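Local coordinates for catalytic domain of the nuclear inclusion protein A (nia) (Tobacco etch virus, PDB 1LVM) that is a chymotrypsin-type cysteine protease that cleaves peptide substrates and, as the catalytic domain of the nuclear inclusion protein, probably processes the viral polyprotein, at residues Ile43-Phe48 / Glu196-Gln201; His54-Asn59 / Leu80-Ile85; Thr121-Phe124 / Met129-Met132. The protein carries 1 engineered substitution. One frame throughout, in Å; residues are numbered along the deposited sequence.

Interaction 1. Residues Ile43-Phe48 / Glu196-Gln201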
loop_
_atom_site.group_PDB
_atom_site.type_symbol
_atom_site.label_atom_id
_atom_site.label_comp_id
_atom_site.label_asym_id
_atom_site.label_seq_id
_atom_site.Cartn_x
_atom_site.Cartn_y
_atom_site.Cartn_z
ATOM N N ILE A 43 -0.988 -1.919 4.979
ATOM C CA ILE A 43 -0.332 -1.211 6.068
ATOM C C ILE A 43 -1.315 -1.123 7.239
ATOM O O ILE A 43 -2.414 -0.558 7.105
ATOM C CB ILE A 43 0.040 0.206 5.635
ATOM C CG1 ILE A 43 1.006 0.130 4.439
ATOM C CG2 ILE A 43 0.684 0.985 6.840
ATOM C CD1 ILE A 43 1.077 1.383 3.568
ATOM N N GLY A 44 -0.932 -1.675 8.383
ATOM C CA GLY A 44 -1.823 -1.668 9.533
ATOM C C GLY A 44 -1.785 -0.373 10.304
ATOM O O GLY A 44 -0.751 0.289 10.385
ATOM N N PHE A 45 -2.929 0.030 10.831
ATOM C CA PHE A 45 -3.047 1.277 11.598
ATOM C C PHE A 45 -4.282 1.100 12.480
ATOM O O PHE A 45 -5.435 1.074 12.002
ATOM C CB PHE A 45 -3.245 2.488 10.672
ATOM C CG PHE A 45 -3.213 3.818 11.405
ATOM C CD1 PHE A 45 -4.367 4.336 11.981
ATOM C CD2 PHE A 45 -2.016 4.547 11.496
ATOM C CE1 PHE A 45 -4.347 5.569 12.635
ATOM C CE2 PHE A 45 -1.969 5.789 12.133
ATOM C CZ PHE A 45 -3.137 6.331 12.715
ATOM N N GLY A 46 -4.056 0.936 13.768
ATOM C CA GLY A 46 -5.199 0.673 14.609
ATOM C C GLY A 46 -5.881 -0.604 14.148
ATOM O O GLY A 46 -5.248 -1.626 13.809
ATOM N N PRO A 47 -7.235 -0.557 14.048
ATOM C CA PRO A 47 -8.001 -1.726 13.634
ATOM C C PRO A 47 -8.082 -1.833 12.110
ATOM O O PRO A 47 -8.779 -2.704 11.566
ATOM C CB PRO A 47 -9.361 -1.432 14.230
ATOM C CG PRO A 47 -9.518 -0.026 14.041
ATOM C CD PRO A 47 -8.135 0.555 14.397
ATOM N N PHE A 48 -7.361 -0.944 11.429
ATOM C CA PHE A 48 -7.418 -0.901 9.953
ATOM C C PHE A 48 -6.231 -1.474 9.245
ATOM O O PHE A 48 -5.118 -1.568 9.804
ATOM C CB PHE A 48 -7.535 0.559 9.485
ATOM C CG PHE A 48 -8.628 1.359 10.185
ATOM C CD1 PHE A 48 -9.930 0.841 10.277
ATOM C CD2 PHE A 48 -8.363 2.605 10.736
ATOM C CE1 PHE A 48 -10.952 1.568 10.920
ATOM C CE2 PHE A 48 -9.367 3.362 11.385
ATOM C CZ PHE A 48 -10.680 2.835 11.481
ATOM N N GLU A 196 -6.960 12.706 9.006
ATOM C CA GLU A 196 -8.326 12.958 9.545
ATOM C C GLU A 196 -9.189 11.694 9.325
ATOM O O GLU A 196 -9.920 11.217 10.203
ATOM C CB GLU A 196 -8.999 14.144 8.811
ATOM C CG GLU A 196 -10.298 14.627 9.517
ATOM C CD GLU A 196 -9.972 15.080 10.929
ATOM O OE1 GLU A 196 -10.843 14.909 11.812
ATOM O OE2 GLU A 196 -8.849 15.598 11.169
ATOM N N LEU A 197 -9.114 11.169 8.113
ATOM C CA LEU A 197 -9.912 9.982 7.798
ATOM C C LEU A 197 -9.577 8.800 8.722
ATOM O O LEU A 197 -10.470 8.087 9.158
ATOM C CB LEU A 197 -9.688 9.597 6.323
ATOM C CG LEU A 197 -10.375 8.284 5.904
ATOM C CD1 LEU A 197 -11.939 8.435 6.057
ATOM C CD2 LEU A 197 -10.026 8.039 4.462
ATOM N N LEU A 198 -8.294 8.582 9.019
ATOM C CA LEU A 198 -7.944 7.465 9.884
ATOM C C LEU A 198 -8.304 7.617 11.323
ATOM O O LEU A 198 -8.401 6.621 12.010
ATOM C CB LEU A 198 -6.403 7.183 9.849
ATOM C CG LEU A 198 -5.813 6.859 8.471
ATOM C CD1 LEU A 198 -4.268 6.742 8.619
ATOM C CD2 LEU A 198 -6.332 5.507 7.938
ATOM N N THR A 199 -8.462 8.866 11.774
ATOM C CA THR A 199 -8.711 9.158 13.190
ATOM C C THR A 199 -10.055 9.771 13.540
ATOM O O THR A 199 -10.269 10.089 14.695
ATOM C CB THR A 199 -7.676 10.105 13.676
ATOM O OG1 THR A 199 -7.766 11.305 12.879
ATOM C CG2 THR A 199 -6.306 9.500 13.491
ATOM N N ASN A 200 -10.959 9.915 12.570
ATOM C CA ASN A 200 -12.268 10.543 12.824
ATOM C C ASN A 200 -13.364 9.645 12.238
ATOM O O ASN A 200 -13.610 9.579 11.019
ATOM C CB ASN A 200 -12.278 11.970 12.189
ATOM C CG ASN A 200 -13.639 12.665 12.260
ATOM O OD1 ASN A 200 -14.649 12.030 12.549
ATOM N ND2 ASN A 200 -13.669 13.987 11.967
ATOM N N GLN A 201 -14.093 8.964 13.108
ATOM C CA GLN A 201 -15.072 8.073 12.547
ATOM C C GLN A 201 -16.158 8.757 11.752
ATOM O O GLN A 201 -16.714 8.163 10.858
ATOM C CB GLN A 201 -15.606 7.110 13.616
ATOM C CG GLN A 201 -16.232 7.689 14.840
ATOM C CD GLN A 201 -16.701 6.577 15.759
ATOM O OE1 GLN A 201 -17.599 6.771 16.583
ATOM N NE2 GLN A 201 -16.090 5.392 15.618
#
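The apolar part of this contact is carried by Leu198, whose methyl CD1 sits 4.0 Å above the centroid of the Phe45 ring. That approach lies only 4° off the ring normal, the geometry of a CH-pi contact over the face. On the same side of the ring, displaced toward CE1, Leu198 CB lies 3.8 Å from Phe45 CE1, so both the stem and one branch of the leucine bear on it. Phe45 turns its ring out to the helix with CG anti to the backbone N (chi1 -173°).

A second, more polar approach is made by Phe48, whose CE2 edge meets Leu198 O at 3.5 Å, near the plane of the ring. Pro47 CG covers one face of this ring, and Trp206 brings another ring to it at a shallow tilt.

Backbone hydrogen bonds set the two aromatics together: Phe45 N to Phe48 O (2.9 Å) and Phe48 N to Phe45 O (2.8 Å) close a type II' turn with Gly46 at its second position. On the helical segment 196-201, Asn200 ND2 donates to the anti lone pair of Glu196 OE1 at 3.0 Å, and Thr199 OG1 bonds to Met195 O.

With no hydrogen bond across the segments, the attraction between these two is probably mostly dispersion, with perhaps a weak electrostatic part where Leu198 O lies at the C-H edge of Phe48.

Interaction 2. Residues His54-Asn59 / Leu80-Ile85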
loop_
_atom_site.group_PDB
_atom_site.type_symbol
_atom_site.label_atom_id
_atom_site.label_comp_id
_atom_site.label_asym_id
_atom_site.label_seq_id
_atom_site.Cartn_x
_atom_site.Cartn_y
_atom_site.Cartn_z
ATOM N N HIS A 54 -7.713 -2.788 -5.674
ATOM C CA HIS A 54 -7.839 -3.931 -6.570
ATOM C C HIS A 54 -7.709 -5.271 -5.891
ATOM O O HIS A 54 -7.895 -6.292 -6.503
ATOM C CB HIS A 54 -6.920 -3.826 -7.809
ATOM C CG HIS A 54 -5.493 -4.086 -7.528
ATOM N ND1 HIS A 54 -4.613 -3.073 -7.250
ATOM C CD2 HIS A 54 -4.785 -5.258 -7.458
ATOM C CE1 HIS A 54 -3.428 -3.601 -7.029
ATOM N NE2 HIS A 54 -3.495 -4.925 -7.145
ATOM N N LEU A 55 -7.384 -5.268 -4.613
ATOM C CA LEU A 55 -7.379 -6.529 -3.860
ATOM C C LEU A 55 -8.813 -7.133 -3.977
ATOM O O LEU A 55 -9.019 -8.354 -3.883
ATOM C CB LEU A 55 -7.130 -6.196 -2.368
ATOM C CG LEU A 55 -7.195 -7.403 -1.403
ATOM C CD1 LEU A 55 -6.224 -8.509 -1.851
ATOM C CD2 LEU A 55 -6.831 -6.942 0.008
ATOM N N PHE A 56 -9.784 -6.242 -4.081
ATOM C CA PHE A 56 -11.207 -6.641 -4.137
ATOM C C PHE A 56 -11.824 -6.731 -5.528
ATOM O O PHE A 56 -12.995 -6.473 -5.697
ATOM C CB PHE A 56 -12.039 -5.725 -3.209
ATOM C CG PHE A 56 -11.749 -5.979 -1.773
ATOM C CD1 PHE A 56 -12.263 -7.106 -1.141
ATOM C CD2 PHE A 56 -10.930 -5.129 -1.058
ATOM C CE1 PHE A 56 -11.965 -7.377 0.212
ATOM C CE2 PHE A 56 -10.620 -5.383 0.299
ATOM C CZ PHE A 56 -11.129 -6.488 0.933
ATOM N N ARG A 57 -10.998 -7.073 -6.512
ATOM C CA ARG A 57 -11.453 -7.363 -7.881
ATOM C C ARG A 57 -12.552 -8.389 -7.647
ATOM O O ARG A 57 -13.585 -8.377 -8.312
ATOM C CB ARG A 57 -10.291 -7.983 -8.700
ATOM C CG ARG A 57 -10.660 -8.597 -10.075
ATOM C CD ARG A 57 -11.521 -7.681 -10.891
ATOM N NE ARG A 57 -11.961 -8.374 -12.116
ATOM C CZ ARG A 57 -13.192 -8.855 -12.297
ATOM N NH1 ARG A 57 -14.091 -8.707 -11.339
ATOM N NH2 ARG A 57 -13.528 -9.476 -13.413
ATOM N N ARG A 58 -12.335 -9.276 -6.673
ATOM C CA ARG A 58 -13.324 -10.278 -6.308
ATOM C C ARG A 58 -13.608 -10.142 -4.818
ATOM O O ARG A 58 -12.756 -9.702 -4.068
ATOM C CB ARG A 58 -12.763 -11.676 -6.597
ATOM C CG ARG A 58 -12.753 -11.889 -8.125
ATOM C CD ARG A 58 -12.092 -13.156 -8.608
ATOM N NE ARG A 58 -11.400 -12.860 -9.869
ATOM C CZ ARG A 58 -10.140 -12.422 -9.970
ATOM N NH1 ARG A 58 -9.385 -12.232 -8.877
ATOM N NH2 ARG A 58 -9.635 -12.154 -11.165
ATOM N N ASN A 59 -14.789 -10.524 -4.369
ATOM C CA ASN A 59 -15.082 -10.457 -2.946
ATOM C C ASN A 59 -16.088 -11.585 -2.671
ATOM O O ASN A 59 -17.293 -11.349 -2.547
ATOM C CB ASN A 59 -15.619 -9.072 -2.603
ATOM C CG ASN A 59 -15.736 -8.845 -1.062
ATOM O OD1 ASN A 59 -15.652 -9.778 -0.273
ATOM N ND2 ASN A 59 -15.995 -7.625 -0.665
ATOM N N LEU A 80 -16.221 -8.274 5.732
ATOM C CA LEU A 80 -15.298 -7.221 6.095
ATOM C C LEU A 80 -15.805 -5.794 5.773
ATOM O O LEU A 80 -16.150 -5.538 4.626
ATOM C CB LEU A 80 -13.996 -7.482 5.285
ATOM C CG LEU A 80 -12.609 -7.905 5.782
ATOM C CD1 LEU A 80 -12.660 -8.436 7.180
ATOM C CD2 LEU A 80 -11.935 -8.851 4.773
ATOM N N GLN A 81 -15.795 -4.882 6.739
ATOM C CA GLN A 81 -16.111 -3.502 6.461
ATOM C C GLN A 81 -14.979 -2.834 5.653
ATOM O O GLN A 81 -13.775 -3.043 5.901
ATOM C CB GLN A 81 -16.395 -2.754 7.779
ATOM C CG GLN A 81 -17.785 -3.206 8.286
ATOM C CD GLN A 81 -18.290 -2.259 9.322
ATOM O OE1 GLN A 81 -17.703 -2.120 10.397
ATOM N NE2 GLN A 81 -19.363 -1.556 8.998
ATOM N N GLN A 82 -15.383 -2.054 4.659
ATOM C CA GLN A 82 -14.474 -1.397 3.733
ATOM C C GLN A 82 -14.799 0.096 3.600
ATOM O O GLN A 82 -15.987 0.509 3.600
ATOM C CB GLN A 82 -14.682 -1.995 2.347
ATOM C CG GLN A 82 -14.463 -3.499 2.213
ATOM C CD GLN A 82 -15.231 -4.025 0.987
ATOM O OE1 GLN A 82 -16.470 -3.891 0.969
ATOM N NE2 GLN A 82 -14.517 -4.550 -0.068
ATOM N N HIS A 83 -13.755 0.900 3.482
ATOM C CA HIS A 83 -13.946 2.319 3.215
ATOM C C HIS A 83 -13.184 2.616 1.927
ATOM O O HIS A 83 -11.943 2.495 1.830
ATOM C CB HIS A 83 -13.457 3.263 4.343
ATOM C CG HIS A 83 -13.474 4.695 3.924
ATOM N ND1 HIS A 83 -14.428 5.597 4.344
ATOM C CD2 HIS A 83 -12.643 5.377 3.112
ATOM C CE1 HIS A 83 -14.178 6.783 3.809
ATOM N NE2 HIS A 83 -13.093 6.680 3.055
ATOM N N LEU A 84 -13.923 2.991 0.904
ATOM C CA LEU A 84 -13.311 3.271 -0.422
ATOM C C LEU A 84 -12.737 4.664 -0.530
ATOM O O LEU A 84 -13.352 5.597 -0.059
ATOM C CB LEU A 84 -14.392 3.158 -1.530
ATOM C CG LEU A 84 -15.182 1.859 -1.535
ATOM C CD1 LEU A 84 -16.409 1.922 -2.497
ATOM C CD2 LEU A 84 -14.259 0.835 -2.006
ATOM N N ILE A 85 -11.557 4.793 -1.167
ATOM C CA ILE A 85 -10.972 6.083 -1.431
ATOM C C ILE A 85 -11.335 6.386 -2.920
ATOM O O ILE A 85 -10.879 5.778 -3.897
ATOM C CB ILE A 85 -9.387 6.055 -1.286
ATOM C CG1 ILE A 85 -8.975 5.448 0.087
ATOM C CG2 ILE A 85 -8.836 7.514 -1.420
ATOM C CD1 ILE A 85 -9.379 6.298 1.252
HETATM O O HOH W 1 -16.338 -6.930 2.261
#
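Gln82 points its amide nitrogen at the Phe56 ring: NE2 stands 3.5 Å above the ring plane, over its centre, and its distance to Phe56 CG is 3.6 Å. The near-uniform spacing to all six ring carbons confirms a face approach, while the amide and ring planes are 73° apart, so the amide approaches the ring with NE2 leading and does not lie flat on it. The extended chain beyond Gln82 CG carries the amide across to the ring. The ring's opposite face is met by Leu55 CG, toward the rim.

Asn59 supplies the second neighbour. Its ND2 is 3.5 Å from Gln82 NE2, but both are donors and no bond joins them. What connects Asn59 to segment 80-85 is a water that accepts from Asn59 ND2 at 3.0 Å and donates to Leu80 O at 2.8 Å.

Further out, Trp210 bonds through its backbone N to Gln82 OE1 and through its O to Asn59 ND2, which settles the orientation of both amides. Asn59 OD1 is paired with Thr77 OG1, and the Phe56 backbone bonds with Leu212.

A turn of the chain at His54-Arg57 is marked by the bond from Arg57 N to His54 O (3.2 Å). His54 N bonds to Asp89 OD1, and the His54 ring stacks on an aromatic side chain of the bound peptide. This placement is consistent with the histidine-bearing loop of the N-terminal barrel in chymotrypsin-like proteases; the same loop meets strand 81-84 through Phe56 and Asn59.

Interaction 3. Residues Thr121-Phe124 / Met129-Met132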
loop_
_atom_site.group_PDB
_atom_site.type_symbol
_atom_site.label_atom_id
_atom_site.label_comp_id
_atom_site.label_asym_id
_atom_site.label_seq_id
_atom_site.Cartn_x
_atom_site.Cartn_y
_atom_site.Cartn_z
ATOM N N THR A 121 9.437 -2.569 2.664
ATOM C CA THR A 121 8.684 -3.778 2.725
ATOM C C THR A 121 9.114 -4.605 3.925
ATOM O O THR A 121 9.929 -4.186 4.718
ATOM C CB THR A 121 8.817 -4.574 1.390
ATOM O OG1 THR A 121 10.155 -5.050 1.176
ATOM C CG2 THR A 121 8.456 -3.670 0.221
ATOM N N THR A 122 8.548 -5.806 4.032
ATOM C CA THR A 122 8.842 -6.702 5.131
ATOM C C THR A 122 8.967 -8.099 4.472
ATOM O O THR A 122 8.170 -8.464 3.590
ATOM C CB THR A 122 7.657 -6.764 6.172
ATOM O OG1 THR A 122 7.417 -5.449 6.690
ATOM C CG2 THR A 122 8.035 -7.621 7.369
ATOM N N ASN A 123 9.947 -8.840 4.914
ATOM C CA ASN A 123 10.151 -10.190 4.430
ATOM C C ASN A 123 9.542 -11.159 5.457
ATOM O O ASN A 123 10.010 -11.259 6.629
ATOM C CB ASN A 123 11.643 -10.483 4.255
ATOM C CG ASN A 123 11.897 -11.786 3.512
ATOM O OD1 ASN A 123 10.969 -12.516 3.196
ATOM N ND2 ASN A 123 13.154 -12.079 3.235
ATOM N N PHE A 124 8.503 -11.871 5.000
ATOM C CA PHE A 124 7.777 -12.853 5.810
ATOM C C PHE A 124 8.276 -14.292 5.666
ATOM O O PHE A 124 7.997 -15.146 6.527
ATOM C CB PHE A 124 6.294 -12.798 5.473
ATOM C CG PHE A 124 5.610 -11.613 6.045
ATOM C CD1 PHE A 124 5.422 -11.527 7.431
ATOM C CD2 PHE A 124 5.112 -10.595 5.221
ATOM C CE1 PHE A 124 4.729 -10.462 8.015
ATOM C CE2 PHE A 124 4.417 -9.500 5.810
ATOM C CZ PHE A 124 4.220 -9.450 7.212
ATOM N N MET A 129 9.813 -12.109 10.473
ATOM C CA MET A 129 9.675 -11.101 9.442
ATOM C C MET A 129 10.775 -10.052 9.630
ATOM O O MET A 129 11.057 -9.623 10.739
ATOM C CB MET A 129 8.316 -10.427 9.561
ATOM C CG MET A 129 8.071 -9.876 10.961
ATOM S SD MET A 129 6.514 -8.970 11.169
ATOM C CE MET A 129 7.022 -7.308 10.768
ATOM N N SER A 130 11.389 -9.657 8.528
ATOM C CA SER A 130 12.444 -8.663 8.502
ATOM C C SER A 130 12.134 -7.485 7.541
ATOM O O SER A 130 11.663 -7.696 6.413
ATOM C CB SER A 130 13.717 -9.323 8.028
ATOM O OG SER A 130 13.365 -10.010 6.853
ATOM N N SER A 131 12.400 -6.269 8.021
ATOM C CA SER A 131 12.232 -5.039 7.264
ATOM C C SER A 131 13.214 -4.861 6.091
ATOM O O SER A 131 14.390 -5.206 6.241
ATOM C CB SER A 131 12.412 -3.906 8.233
ATOM O OG SER A 131 13.677 -3.993 8.854
ATOM N N MET A 132 12.758 -4.262 4.971
ATOM C CA MET A 132 13.590 -4.084 3.783
ATOM C C MET A 132 13.349 -2.690 3.242
ATOM O O MET A 132 12.219 -2.232 3.308
ATOM C CB MET A 132 13.208 -5.162 2.796
ATOM C CG MET A 132 13.282 -6.544 3.468
ATOM S SD MET A 132 12.909 -7.933 2.349
ATOM C CE MET A 132 13.787 -7.652 1.143
#
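Thr121-Phe124 and Met129-Met132 run antiparallel, the short strand axes coming within 4.4 Å at 142° between their directions. Thr121 and Met132 form a hydrogen-bonded pair: Thr121 N reaches Met132 O at 2.9 Å and nearly straight (169°), and Met132 N returns to Thr121 O at 2.8 Å, arriving from above the carbonyl plane. Thr122 faces Ser131 as the intervening non-hydrogen-bonded pair. Asn123 and Ser130 make the next hydrogen-bonded pair, but Asn123 O is crowded in the model and Asn123 N to Ser130 O is modelled unusually short, leaving this end uncertain.

Joined by a short loop, strands 116-123 and 130-142 form a beta hairpin and are neighbours in the six-stranded antiparallel barrel of this chymotrypsin-type fold.

On the face carrying Thr121, Asn123, Ser130 and Met132, Met132 has CG anti to its carbonyl carbon (chi1 -53°) and an extended chi2, carrying SD to 3.4 Å from Asn123 CB; Thr121 OG1 lies 3.5 Å from Met132 CB. On the other face, Thr122 CG2 touches Met129 CE at 3.6 Å and also lies over one face of the Phe124 ring, toward its rim. Met129 and Phe124 run alongside each other, Met129 SD 5.1 Å from the Phe124 ring centroid in an oblique Met-aromatic contact; as Met129 is poorly ordered, both its contacts are less sure. Thr122 OG1 bonds to Ser23 O, and Ser131 OG to Asn20 OD1.

Interaction 2 is nested along the chain inside the loop closed by interaction 1, as is interaction 3, which follows interaction 2 in series. Interactions 1 and 2 have centres about 16 Å apart, reach the same eight-stranded sheet and touch directly: Leu197 CD1 packs 3.6 Å from His83 CE1, and Leu197 CD2 lies 3.7 Å from Ile85 CD1. Helix 194-199 thus bears on both. Interaction 3 belongs to the second sheet, of six strands closed into a barrel, its centre about 22 Å from that of interaction 1 and about 24 Å from that of interaction 2, with no touch. The three contacts therefore sample both sheets of the two-barrel chymotrypsin-type fold, in which substrate typically binds between the barrels.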